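Local coordinates for glycosyltransferase (Streptomyces viridochromogenes, PDB 2IUY), which is a GT4-family glycosyltransferase of avilamycin A biosynthesis that binds UDP and probably transfers a sugar from a nucleotide-sugar donor, at residues Leu4-Val9 with Asp41-Leu46; Asp139-Pro144 with Tyr332-Ala337; Ala181-Ala186 with Arg299-Gly304; Glu285-Gly288 with Asp292-Pro295. All blocks are in the same frame, centred on the assembly; numbering follows the deposited sequence.

Contact 1. Residues Leu4-Val9 with Asp41-Leu46; sequences LKVALV and DGLLEL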
loop_
_atom_site.group_PDB
_atom_site.type_symbol
_atom_site.label_atom_id
_atom_site.label_comp_id
_atom_site.label_asym_id
_atom_site.label_seq_id
_atom_site.Cartn_x
_atom_site.Cartn_y
_atom_site.Cartn_z
ATOM N N LEU A 4 22.848 -6.618 -7.351
ATOM C CA LEU A 4 22.187 -5.890 -8.432
ATOM C C LEU A 4 22.193 -4.433 -8.046
ATOM O O LEU A 4 22.254 -4.073 -6.823
ATOM C CB LEU A 4 20.762 -6.475 -8.635
ATOM C CG LEU A 4 20.782 -7.902 -9.203
ATOM C CD1 LEU A 4 19.422 -8.593 -9.252
ATOM C CD2 LEU A 4 21.446 -7.969 -10.627
ATOM N N LYS A 5 22.252 -3.590 -9.085
ATOM C CA LYS A 5 21.989 -2.164 -8.952
ATOM C C LYS A 5 20.578 -1.955 -9.434
ATOM O O LYS A 5 20.267 -2.298 -10.562
ATOM C CB LYS A 5 23.009 -1.320 -9.719
ATOM C CG LYS A 5 24.469 -1.606 -9.247
ATOM C CD LYS A 5 25.333 -0.397 -9.469
ATOM C CE LYS A 5 26.118 -0.378 -10.730
ATOM N NZ LYS A 5 26.752 1.033 -10.906
ATOM N N VAL A 6 19.702 -1.500 -8.531
ATOM C CA VAL A 6 18.259 -1.420 -8.830
ATOM C C VAL A 6 17.830 0.049 -8.756
ATOM O O VAL A 6 18.022 0.718 -7.722
ATOM C CB VAL A 6 17.356 -2.275 -7.892
ATOM C CG1 VAL A 6 15.832 -2.237 -8.363
ATOM C CG2 VAL A 6 17.872 -3.764 -7.704
ATOM N N ALA A 7 17.304 0.558 -9.860
ATOM C CA ALA A 7 16.689 1.878 -9.877
ATOM C C ALA A 7 15.222 1.687 -9.561
ATOM O O ALA A 7 14.516 1.038 -10.338
ATOM C CB ALA A 7 16.861 2.536 -11.230
ATOM N N LEU A 8 14.788 2.214 -8.400
ATOM C CA LEU A 8 13.403 2.120 -7.926
ATOM C C LEU A 8 12.762 3.440 -8.182
ATOM O O LEU A 8 13.225 4.417 -7.610
ATOM C CB LEU A 8 13.312 1.902 -6.413
ATOM C CG LEU A 8 13.437 0.520 -5.808
ATOM C CD1 LEU A 8 13.254 0.647 -4.245
ATOM C CD2 LEU A 8 12.454 -0.474 -6.495
ATOM N N VAL A 9 11.686 3.469 -8.988
ATOM C CA VAL A 9 11.104 4.731 -9.417
ATOM C C VAL A 9 9.830 4.869 -8.668
ATOM O O VAL A 9 8.860 4.143 -8.916
ATOM C CB VAL A 9 10.844 4.843 -10.996
ATOM C CG1 VAL A 9 10.576 6.304 -11.388
ATOM C CG2 VAL A 9 12.065 4.356 -11.801
ATOM N N ASP A 41 13.890 -1.494 1.705
ATOM C CA ASP A 41 14.521 -2.045 2.914
ATOM C C ASP A 41 14.860 -3.505 2.655
ATOM O O ASP A 41 15.941 -3.968 2.998
ATOM C CB ASP A 41 13.556 -2.000 4.099
ATOM C CG ASP A 41 13.355 -0.610 4.652
ATOM O OD1 ASP A 41 13.970 0.360 4.139
ATOM O OD2 ASP A 41 12.547 -0.504 5.606
ATOM N N GLY A 42 13.923 -4.239 2.062
ATOM C CA GLY A 42 14.175 -5.667 1.673
ATOM C C GLY A 42 15.396 -5.841 0.762
ATOM O O GLY A 42 16.279 -6.668 1.055
ATOM N N LEU A 43 15.435 -5.069 -0.331
ATOM C CA LEU A 43 16.476 -5.128 -1.344
ATOM C C LEU A 43 17.861 -4.803 -0.753
ATOM O O LEU A 43 18.800 -5.463 -1.067
ATOM C CB LEU A 43 16.159 -4.148 -2.492
ATOM C CG LEU A 43 14.951 -4.558 -3.358
ATOM C CD1 LEU A 43 14.563 -3.449 -4.268
ATOM C CD2 LEU A 43 15.284 -5.909 -4.133
ATOM N N LEU A 44 17.941 -3.743 0.059
ATOM C CA LEU A 44 19.127 -3.349 0.775
ATOM C C LEU A 44 19.570 -4.426 1.763
ATOM O O LEU A 44 20.766 -4.676 1.902
ATOM C CB LEU A 44 18.878 -2.009 1.494
ATOM C CG LEU A 44 18.695 -0.742 0.620
ATOM C CD1 LEU A 44 18.236 0.454 1.513
ATOM C CD2 LEU A 44 19.987 -0.417 -0.201
ATOM N N GLU A 45 18.623 -5.053 2.475
ATOM C CA GLU A 45 18.973 -6.094 3.437
ATOM C C GLU A 45 19.546 -7.296 2.702
ATOM O O GLU A 45 20.413 -8.021 3.232
ATOM C CB GLU A 45 17.748 -6.545 4.234
ATOM C CG GLU A 45 18.033 -6.851 5.709
ATOM C CD GLU A 45 16.761 -6.780 6.559
ATOM O OE1 GLU A 45 16.209 -5.667 6.746
ATOM O OE2 GLU A 45 16.323 -7.833 7.061
ATOM N N LEU A 46 19.043 -7.530 1.498
ATOM C CA LEU A 46 19.575 -8.607 0.634
ATOM C C LEU A 46 20.923 -8.329 0.004
ATOM O O LEU A 46 21.465 -9.216 -0.636
ATOM C CB LEU A 46 18.584 -8.965 -0.476
ATOM C CG LEU A 46 17.289 -9.606 0.008
ATOM C CD1 LEU A 46 16.225 -9.509 -1.046
ATOM C CD2 LEU A 46 17.494 -11.079 0.515
#

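Contact 2. Residues Asp139-Pro144 with Tyr332-Ala337; sequences DAPVIP and YRRLLA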
loop_
_atom_site.group_PDB
_atom_site.type_symbol
_atom_site.label_atom_id
_atom_site.label_comp_id
_atom_site.label_asym_id
_atom_site.label_seq_id
_atom_site.Cartn_x
_atom_site.Cartn_y
_atom_site.Cartn_z
ATOM N N ASP A 139 1.078 -15.563 -16.949
ATOM C CA ASP A 139 2.502 -15.577 -16.671
ATOM C C ASP A 139 3.051 -14.279 -16.003
ATOM O O ASP A 139 4.249 -14.212 -15.690
ATOM C CB ASP A 139 3.303 -15.971 -17.946
ATOM C CG ASP A 139 4.440 -16.941 -17.628
ATOM O OD1 ASP A 139 4.305 -17.632 -16.608
ATOM O OD2 ASP A 139 5.466 -16.991 -18.346
ATOM N N ALA A 140 2.181 -13.272 -15.788
ATOM C CA ALA A 140 2.554 -12.089 -14.956
ATOM C C ALA A 140 2.581 -12.418 -13.454
ATOM O O ALA A 140 1.617 -12.932 -12.907
ATOM C CB ALA A 140 1.636 -10.877 -15.236
ATOM N N PRO A 141 3.697 -12.118 -12.788
ATOM C CA PRO A 141 3.800 -12.437 -11.365
ATOM C C PRO A 141 2.832 -11.619 -10.524
ATOM O O PRO A 141 2.526 -10.461 -10.838
ATOM C CB PRO A 141 5.250 -12.034 -10.999
ATOM C CG PRO A 141 5.961 -11.883 -12.304
ATOM C CD PRO A 141 4.930 -11.490 -13.310
ATOM N N VAL A 142 2.342 -12.263 -9.475
ATOM C CA VAL A 142 1.556 -11.625 -8.477
ATOM C C VAL A 142 2.411 -11.624 -7.216
ATOM O O VAL A 142 2.841 -12.687 -6.730
ATOM C CB VAL A 142 0.204 -12.337 -8.279
ATOM C CG1 VAL A 142 -0.450 -11.839 -7.031
ATOM C CG2 VAL A 142 -0.703 -12.084 -9.480
ATOM N N ILE A 143 2.719 -10.420 -6.734
ATOM C CA ILE A 143 3.602 -10.289 -5.597
ATOM C C ILE A 143 2.986 -9.229 -4.707
ATOM O O ILE A 143 2.912 -8.088 -5.110
ATOM C CB ILE A 143 5.103 -9.920 -5.986
ATOM C CG1 ILE A 143 5.759 -10.965 -6.903
ATOM C CG2 ILE A 143 5.932 -9.807 -4.742
ATOM C CD1 ILE A 143 7.144 -10.514 -7.443
ATOM N N PRO A 144 2.495 -9.617 -3.512
ATOM C CA PRO A 144 1.720 -8.665 -2.701
ATOM C C PRO A 144 2.597 -7.595 -2.072
ATOM O O PRO A 144 3.858 -7.670 -2.181
ATOM C CB PRO A 144 1.043 -9.589 -1.664
ATOM C CG PRO A 144 2.009 -10.723 -1.489
ATOM C CD PRO A 144 2.553 -10.960 -2.880
ATOM N N TYR A 332 13.519 -9.949 -11.408
ATOM C CA TYR A 332 14.628 -9.218 -12.036
ATOM C C TYR A 332 15.553 -10.151 -12.812
ATOM O O TYR A 332 15.911 -9.853 -13.934
ATOM C CB TYR A 332 15.497 -8.472 -11.004
ATOM C CG TYR A 332 14.804 -7.470 -10.068
ATOM C CD1 TYR A 332 13.471 -7.051 -10.250
ATOM C CD2 TYR A 332 15.511 -6.941 -8.980
ATOM C CE1 TYR A 332 12.887 -6.088 -9.346
ATOM C CE2 TYR A 332 14.940 -6.035 -8.118
ATOM C CZ TYR A 332 13.637 -5.608 -8.303
ATOM O OH TYR A 332 13.129 -4.698 -7.359
ATOM N N ARG A 333 15.979 -11.239 -12.178
ATOM C CA ARG A 333 16.839 -12.237 -12.825
ATOM C C ARG A 333 16.177 -12.939 -14.009
ATOM O O ARG A 333 16.871 -13.297 -14.992
ATOM C CB ARG A 333 17.374 -13.256 -11.791
ATOM C CG ARG A 333 18.286 -12.564 -10.757
ATOM C CD ARG A 333 19.264 -13.500 -10.112
ATOM N NE ARG A 333 19.869 -12.930 -8.908
ATOM C CZ ARG A 333 20.939 -12.138 -8.883
ATOM N NH1 ARG A 333 21.578 -11.802 -10.000
ATOM N NH2 ARG A 333 21.377 -11.699 -7.709
ATOM N N ARG A 334 14.866 -13.160 -13.912
ATOM C CA ARG A 334 14.070 -13.712 -15.029
ATOM C C ARG A 334 14.197 -12.811 -16.257
ATOM O O ARG A 334 14.493 -13.268 -17.350
ATOM C CB ARG A 334 12.602 -13.854 -14.591
ATOM C CG ARG A 334 11.606 -14.157 -15.737
ATOM C CD ARG A 334 10.227 -14.374 -15.152
ATOM N NE ARG A 334 9.176 -14.811 -16.082
ATOM C CZ ARG A 334 7.891 -14.828 -15.721
ATOM N NH1 ARG A 334 7.553 -14.397 -14.497
ATOM N NH2 ARG A 334 6.955 -15.248 -16.553
ATOM N N LEU A 335 14.019 -11.512 -16.048
ATOM C CA LEU A 335 14.168 -10.525 -17.086
ATOM C C LEU A 335 15.601 -10.391 -17.618
ATOM O O LEU A 335 15.809 -10.279 -18.829
ATOM C CB LEU A 335 13.607 -9.160 -16.595
ATOM C CG LEU A 335 12.076 -9.070 -16.391
ATOM C CD1 LEU A 335 11.743 -7.871 -15.524
ATOM C CD2 LEU A 335 11.269 -9.002 -17.685
ATOM N N LEU A 336 16.575 -10.379 -16.702
ATOM C CA LEU A 336 17.965 -10.311 -17.079
ATOM C C LEU A 336 18.404 -11.510 -17.955
ATOM O O LEU A 336 19.216 -11.315 -18.866
ATOM C CB LEU A 336 18.863 -10.066 -15.846
ATOM C CG LEU A 336 18.701 -8.643 -15.238
ATOM C CD1 LEU A 336 19.278 -8.521 -13.844
ATOM C CD2 LEU A 336 19.287 -7.541 -16.212
ATOM N N ALA A 337 17.836 -12.704 -17.712
ATOM C CA ALA A 337 18.126 -13.903 -18.517
ATOM C C ALA A 337 17.435 -13.919 -19.862
ATOM O O ALA A 337 17.613 -14.871 -20.620
ATOM C CB ALA A 337 17.791 -15.198 -17.763
HETATM O O HOH W 1 5.232 -15.502 -12.799
#

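Contact 3. Residues Ala181-Ala186 with Arg299-Gly304; sequences AAFAHA and RRTLAG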
loop_
_atom_site.group_PDB
_atom_site.type_symbol
_atom_site.label_atom_id
_atom_site.label_comp_id
_atom_site.label_asym_id
_atom_site.label_seq_id
_atom_site.Cartn_x
_atom_site.Cartn_y
_atom_site.Cartn_z
ATOM N N ALA A 181 -17.839 3.517 8.977
ATOM C CA ALA A 181 -18.601 4.201 10.065
ATOM C C ALA A 181 -19.796 3.325 10.474
ATOM O O ALA A 181 -20.004 3.069 11.678
ATOM C CB ALA A 181 -19.057 5.620 9.639
ATOM N N ALA A 182 -20.524 2.801 9.480
ATOM C CA ALA A 182 -21.665 1.915 9.720
ATOM C C ALA A 182 -21.246 0.660 10.502
ATOM O O ALA A 182 -21.946 0.195 11.381
ATOM C CB ALA A 182 -22.324 1.493 8.381
ATOM N N PHE A 183 -20.118 0.076 10.152
ATOM C CA PHE A 183 -19.730 -1.159 10.832
ATOM C C PHE A 183 -19.357 -0.872 12.310
ATOM O O PHE A 183 -19.766 -1.599 13.235
ATOM C CB PHE A 183 -18.635 -1.907 10.030
ATOM C CG PHE A 183 -18.192 -3.201 10.677
ATOM C CD1 PHE A 183 -18.759 -4.412 10.295
ATOM C CD2 PHE A 183 -17.203 -3.201 11.651
ATOM C CE1 PHE A 183 -18.397 -5.589 10.893
ATOM C CE2 PHE A 183 -16.826 -4.405 12.272
ATOM C CZ PHE A 183 -17.417 -5.605 11.872
ATOM N N ALA A 184 -18.575 0.185 12.521
ATOM C CA ALA A 184 -18.240 0.656 13.870
ATOM C C ALA A 184 -19.523 0.959 14.638
ATOM O O ALA A 184 -19.700 0.452 15.739
ATOM C CB ALA A 184 -17.345 1.905 13.813
ATOM N N HIS A 185 -20.394 1.800 14.077
ATOM C CA HIS A 185 -21.733 2.026 14.657
ATOM C C HIS A 185 -22.468 0.716 15.092
ATOM O O HIS A 185 -22.959 0.620 16.217
ATOM C CB HIS A 185 -22.601 2.886 13.738
ATOM C CG HIS A 185 -23.995 3.082 14.255
ATOM N ND1 HIS A 185 -25.051 2.284 13.869
ATOM C CD2 HIS A 185 -24.490 3.946 15.170
ATOM C CE1 HIS A 185 -26.143 2.667 14.507
ATOM N NE2 HIS A 185 -25.827 3.670 15.305
ATOM N N ALA A 186 -22.508 -0.273 14.208
ATOM C CA ALA A 186 -23.081 -1.579 14.463
ATOM C C ALA A 186 -22.506 -2.230 15.723
ATOM O O ALA A 186 -23.226 -2.945 16.427
ATOM C CB ALA A 186 -22.862 -2.528 13.238
ATOM N N ARG A 299 -20.612 -7.428 15.937
ATOM C CA ARG A 299 -20.007 -7.389 17.236
ATOM C C ARG A 299 -19.249 -8.712 17.468
ATOM O O ARG A 299 -18.148 -8.714 18.044
ATOM C CB ARG A 299 -21.140 -7.099 18.243
ATOM C CG ARG A 299 -20.809 -7.013 19.678
ATOM C CD ARG A 299 -22.075 -6.718 20.512
ATOM N NE ARG A 299 -23.235 -7.607 20.241
ATOM C CZ ARG A 299 -23.323 -8.913 20.559
ATOM N NH1 ARG A 299 -22.306 -9.546 21.150
ATOM N NH2 ARG A 299 -24.436 -9.599 20.260
ATOM N N ARG A 300 -19.817 -9.804 16.963
ATOM C CA ARG A 300 -19.172 -11.108 16.957
ATOM C C ARG A 300 -18.028 -11.264 15.993
ATOM O O ARG A 300 -17.025 -11.903 16.319
ATOM C CB ARG A 300 -20.169 -12.200 16.632
ATOM C CG ARG A 300 -21.386 -12.196 17.554
ATOM C CD ARG A 300 -21.085 -12.536 18.979
ATOM N NE ARG A 300 -22.310 -12.987 19.626
ATOM C CZ ARG A 300 -22.705 -14.255 19.726
ATOM N NH1 ARG A 300 -21.980 -15.255 19.219
ATOM N NH2 ARG A 300 -23.842 -14.518 20.356
ATOM N N THR A 301 -18.216 -10.765 14.781
ATOM C CA THR A 301 -17.127 -10.624 13.810
ATOM C C THR A 301 -15.961 -9.939 14.509
ATOM O O THR A 301 -14.853 -10.419 14.450
ATOM C CB THR A 301 -17.557 -9.820 12.555
ATOM O OG1 THR A 301 -18.326 -10.668 11.702
ATOM C CG2 THR A 301 -16.337 -9.309 11.757
ATOM N N LEU A 302 -16.228 -8.830 15.186
ATOM C CA LEU A 302 -15.158 -8.068 15.829
ATOM C C LEU A 302 -14.527 -8.811 16.978
ATOM O O LEU A 302 -13.295 -8.876 17.092
ATOM C CB LEU A 302 -15.650 -6.703 16.296
ATOM C CG LEU A 302 -14.557 -5.670 16.632
ATOM C CD1 LEU A 302 -13.975 -5.059 15.339
ATOM C CD2 LEU A 302 -15.080 -4.583 17.546
ATOM N N ALA A 303 -15.358 -9.395 17.837
ATOM C CA ALA A 303 -14.834 -10.078 19.013
ATOM C C ALA A 303 -14.137 -11.428 18.685
ATOM O O ALA A 303 -13.315 -11.892 19.476
ATOM C CB ALA A 303 -15.918 -10.231 20.091
ATOM N N GLY A 304 -14.437 -12.035 17.533
ATOM C CA GLY A 304 -13.720 -13.241 17.088
ATOM C C GLY A 304 -12.409 -13.054 16.292
ATOM O O GLY A 304 -11.789 -14.053 15.839
#

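Contact 4. Residues Glu285-Gly288 with Asp292-Pro295; sequences EVVG and DFAP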
loop_
_atom_site.group_PDB
_atom_site.type_symbol
_atom_site.label_atom_id
_atom_site.label_comp_id
_atom_site.label_asym_id
_atom_site.label_seq_id
_atom_site.Cartn_x
_atom_site.Cartn_y
_atom_site.Cartn_z
ATOM N N GLU A 285 -11.243 -10.913 9.002
ATOM C CA GLU A 285 -12.473 -11.443 8.451
ATOM C C GLU A 285 -13.040 -10.480 7.417
ATOM O O GLU A 285 -13.103 -9.243 7.637
ATOM C CB GLU A 285 -13.509 -11.637 9.604
ATOM C CG GLU A 285 -14.844 -12.317 9.154
ATOM C CD GLU A 285 -15.786 -12.650 10.310
ATOM O OE1 GLU A 285 -15.318 -13.245 11.313
ATOM O OE2 GLU A 285 -17.004 -12.347 10.201
ATOM N N VAL A 286 -13.537 -11.078 6.341
ATOM C CA VAL A 286 -14.277 -10.403 5.282
ATOM C C VAL A 286 -15.762 -10.235 5.659
ATOM O O VAL A 286 -16.391 -11.136 6.223
ATOM C CB VAL A 286 -14.092 -11.133 3.917
ATOM C CG1 VAL A 286 -15.042 -10.585 2.823
ATOM C CG2 VAL A 286 -12.647 -10.970 3.439
ATOM N N VAL A 287 -16.289 -9.054 5.381
ATOM C CA VAL A 287 -17.712 -8.800 5.511
ATOM C C VAL A 287 -18.295 -8.266 4.188
ATOM O O VAL A 287 -17.560 -7.922 3.238
ATOM C CB VAL A 287 -18.011 -7.864 6.718
ATOM C CG1 VAL A 287 -17.456 -8.483 8.051
ATOM C CG2 VAL A 287 -17.436 -6.428 6.509
ATOM N N GLY A 288 -19.620 -8.205 4.135
ATOM C CA GLY A 288 -20.298 -7.641 3.017
ATOM C C GLY A 288 -20.120 -6.168 2.707
ATOM O O GLY A 288 -19.685 -5.338 3.557
ATOM N N ASP A 292 -25.462 -2.123 5.860
ATOM C CA ASP A 292 -26.526 -2.760 6.618
ATOM C C ASP A 292 -25.929 -3.933 7.406
ATOM O O ASP A 292 -25.917 -5.062 6.963
ATOM C CB ASP A 292 -27.713 -3.155 5.698
ATOM C CG ASP A 292 -28.037 -2.066 4.608
ATOM O OD1 ASP A 292 -28.706 -1.028 4.913
ATOM O OD2 ASP A 292 -27.642 -2.253 3.418
ATOM N N PHE A 293 -25.357 -3.635 8.561
ATOM C CA PHE A 293 -24.693 -4.659 9.359
ATOM C C PHE A 293 -25.573 -4.970 10.548
ATOM O O PHE A 293 -25.884 -4.045 11.330
ATOM C CB PHE A 293 -23.312 -4.184 9.841
ATOM C CG PHE A 293 -22.329 -3.938 8.727
ATOM C CD1 PHE A 293 -21.746 -5.006 8.042
ATOM C CD2 PHE A 293 -21.983 -2.627 8.367
ATOM C CE1 PHE A 293 -20.822 -4.782 7.007
ATOM C CE2 PHE A 293 -21.061 -2.381 7.345
ATOM C CZ PHE A 293 -20.493 -3.468 6.642
ATOM N N ALA A 294 -25.996 -6.236 10.676
ATOM C CA ALA A 294 -26.657 -6.694 11.921
ATOM C C ALA A 294 -25.673 -6.527 13.082
ATOM O O ALA A 294 -24.531 -7.036 13.010
ATOM C CB ALA A 294 -27.105 -8.133 11.789
ATOM N N PRO A 295 -26.063 -5.755 14.125
ATOM C CA PRO A 295 -25.192 -5.573 15.294
ATOM C C PRO A 295 -24.641 -6.887 15.921
ATOM O O PRO A 295 -23.445 -6.977 16.191
ATOM C CB PRO A 295 -26.076 -4.772 16.276
ATOM C CG PRO A 295 -27.007 -4.001 15.380
ATOM C CD PRO A 295 -27.286 -4.924 14.212
#

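Contact 1. Residues Leu4-Val9 with Asp41-Leu46
Leu43 joins the helix to the first strand in the beta-alpha-beta unit of strand 5-9, helix 31-45 and strand 49-53, by resting on Val6 and Leu8. One methyl does the work. Leu43 CD1 lies 4.3 Å from Leu8 CD2 and equally far, 4.3 Å, from Leu8 CD1, so it faces the fork of that leucine. On its other neighbour it comes 4.5 Å from Val6 CG1. Val6 and Leu8 are two residues apart in the strand and turn the same face to the helix. The near-extended chain of Leu43, with CD1 almost anti to CA (chi2 169°), carries this methyl forward to them. Val6 offers the branch that stands anti to its own backbone N (chi1 -175°). The strand is central to the parallel sheet of the N-terminal domain, whose order 3-2-1-4-5-6 is that of a Rossmann-like fold, as in GT-B enzymes. The helix packs on it at a distance, with 8.5 Å between the CA atoms of Val6 and Leu43. The contact is purely apolar and buried. Val6 also touches Val87, and Leu8 touches Val50 and His89, on the two adjacent strands. Leu43 is covered further by Val329 and Tyr332 of helix 321-336. Tyr29 and Gly30, which bind UDP, come just before the other end of helix 31-45.

Contact 2. Residues Asp139-Pro144 with Tyr332-Ala337
The side chain of Arg334 leaves the helix with CG anti to the backbone N (chi1 169°) and stays extended as far as NE, which carries its guanidinium across to Asp139 and Pro141. Its NH2 meets two acceptors of one residue. It forms a salt bridge with Asp139 OD2 at 2.9 Å. It also donates a hydrogen bond to the backbone Asp139 O at 3.0 Å, with an N-H...O angle of 150°. That oxygen sits somewhat out of the guanidinium plane, whereas OD2 lies at the edge. The carboxylate and guanidinium planes are 65° apart, so the two groups do not pair side by side; a single nitrogen carries the bridge. The other terminal nitrogen, Arg334 NH1, has different company. It donates to a water at 3.1 Å, and that water makes a weak bond back to Asp139 O. NH1 is also hydrogen-bonded to Gln331, one turn earlier in the helix, which helps fix the rotation of the group. Pro141 CG approaches NH1 obliquely at 3.7 Å. Asp139 is exposed, so this is a surface clasp. It ties helix 321-336 to the loop that follows helix 128-133. Pro141 is paired through its backbone with Tyr125 of strand 123-125, an edge strand of the N-terminal sheet, and Trp341 packs against both Pro141 and Arg334.

Contact 3. Residues Ala181-Ala186 with Arg299-Gly304
Phe183 meets Thr301 and Leu302 with the rim of its ring, not with a face. The ring reaches from helix 177-187 toward helix 295-303 and presents its far end to the second helix. Its CZ atom is 3.9 Å from Thr301 CG2. The neighbouring ring atom, Phe183 CE2, is 4.2 Å from Leu302 CD1. Both methyls lie near the ring plane, so each touches the edge. Phe183 does not start out aimed at the partner helix. The first torsion makes up for this: CG is anti to the backbone N (chi1 -180°), and this swings the ring outward. Thr301 crosses the phenylalanine obliquely and divides its two branches between different jobs. Its CG2, anti to its own backbone N, takes the apolar contact. Its OG1 serves the polar one, a hydrogen bond to Glu285 OE2, and probably leaves the methyl little choice of rotation. All three residues are buried, and the contact between the segments is apolar. Phe293 completes the surroundings of Phe183 with an edge-to-face ring contact. Ala184 also touches Leu191. Both helices reach strand 165-168 through Leu165, which Ala184 and Leu302 both touch. Helices packed against a parallel sheet of order 3-2-1-4-5-6 are characteristic of a Rossmann-like domain, here the C-terminal one of a GT-B glycosyltransferase.

Contact 4. Residues Glu285-Gly288 with Asp292-Pro295
Val287 and Gly288 pack against Phe293 in the loop that leads from strand 284-286 to helix 295-303. The strand is at one edge of the parallel sheet in the C-terminal Rossmann-like domain, and the helix comes directly after it in the chain. The apolar part of the first shell is one methyl on one ring atom: Val287 CG2 lies 3.8 Å from Phe293 CE1. The two side chains cross at about a right angle, and the methyl approaches the ring obliquely. In Val287 CG1 stands anti to the carbonyl carbon (chi1 -58°), which leaves CG2 flanked by the backbone N and the carbonyl carbon and facing the phenylalanine. Phe293 keeps CG anti to its carbonyl carbon (chi1 -64°), and the far end of the ring comes nearest the strand side. The next shell fixes both partners. Val287 is hydrogen-bonded through its backbone to Gly270 of strand 268-270. Met238 touches both Val287 and Phe293. The ring also touches Ala182 and Ala186 of helix 177-187. Ala294, the residue after Phe293, is the N-cap of helix 295-303, so the ring is placed just before the helix starts. The contact lies at the surface, and Gly288 is exposed. Its carbonyl oxygen comes obliquely to two ring atoms, Gly288 O lying 3.7 Å from both CE1 and CZ of Phe293.

The four contacts form two groups on the two Rossmann-like domains. Contacts 1 and 2 lie at the N-terminal domain, where the last helix, 321-336, packs back; their centres are about 15 Å apart. Tyr332 joins them: its OH is 3.6 Å from Leu43 CD1, and its CE2 is 3.7 Å from Val6 CG2. Contacts 3 and 4 share the C-terminal domain, with centres only about 7 Å apart. There Ala186 O lies 3.4 Å from Pro295 CB, and Ala186 CB 3.8 Å from Phe293 CB. Centres of contacts 1 and 3 are about 40 Å apart. All four lie away from the UDP site, which takes Tyr29 from one domain and Lys175 and Glu260 from the other.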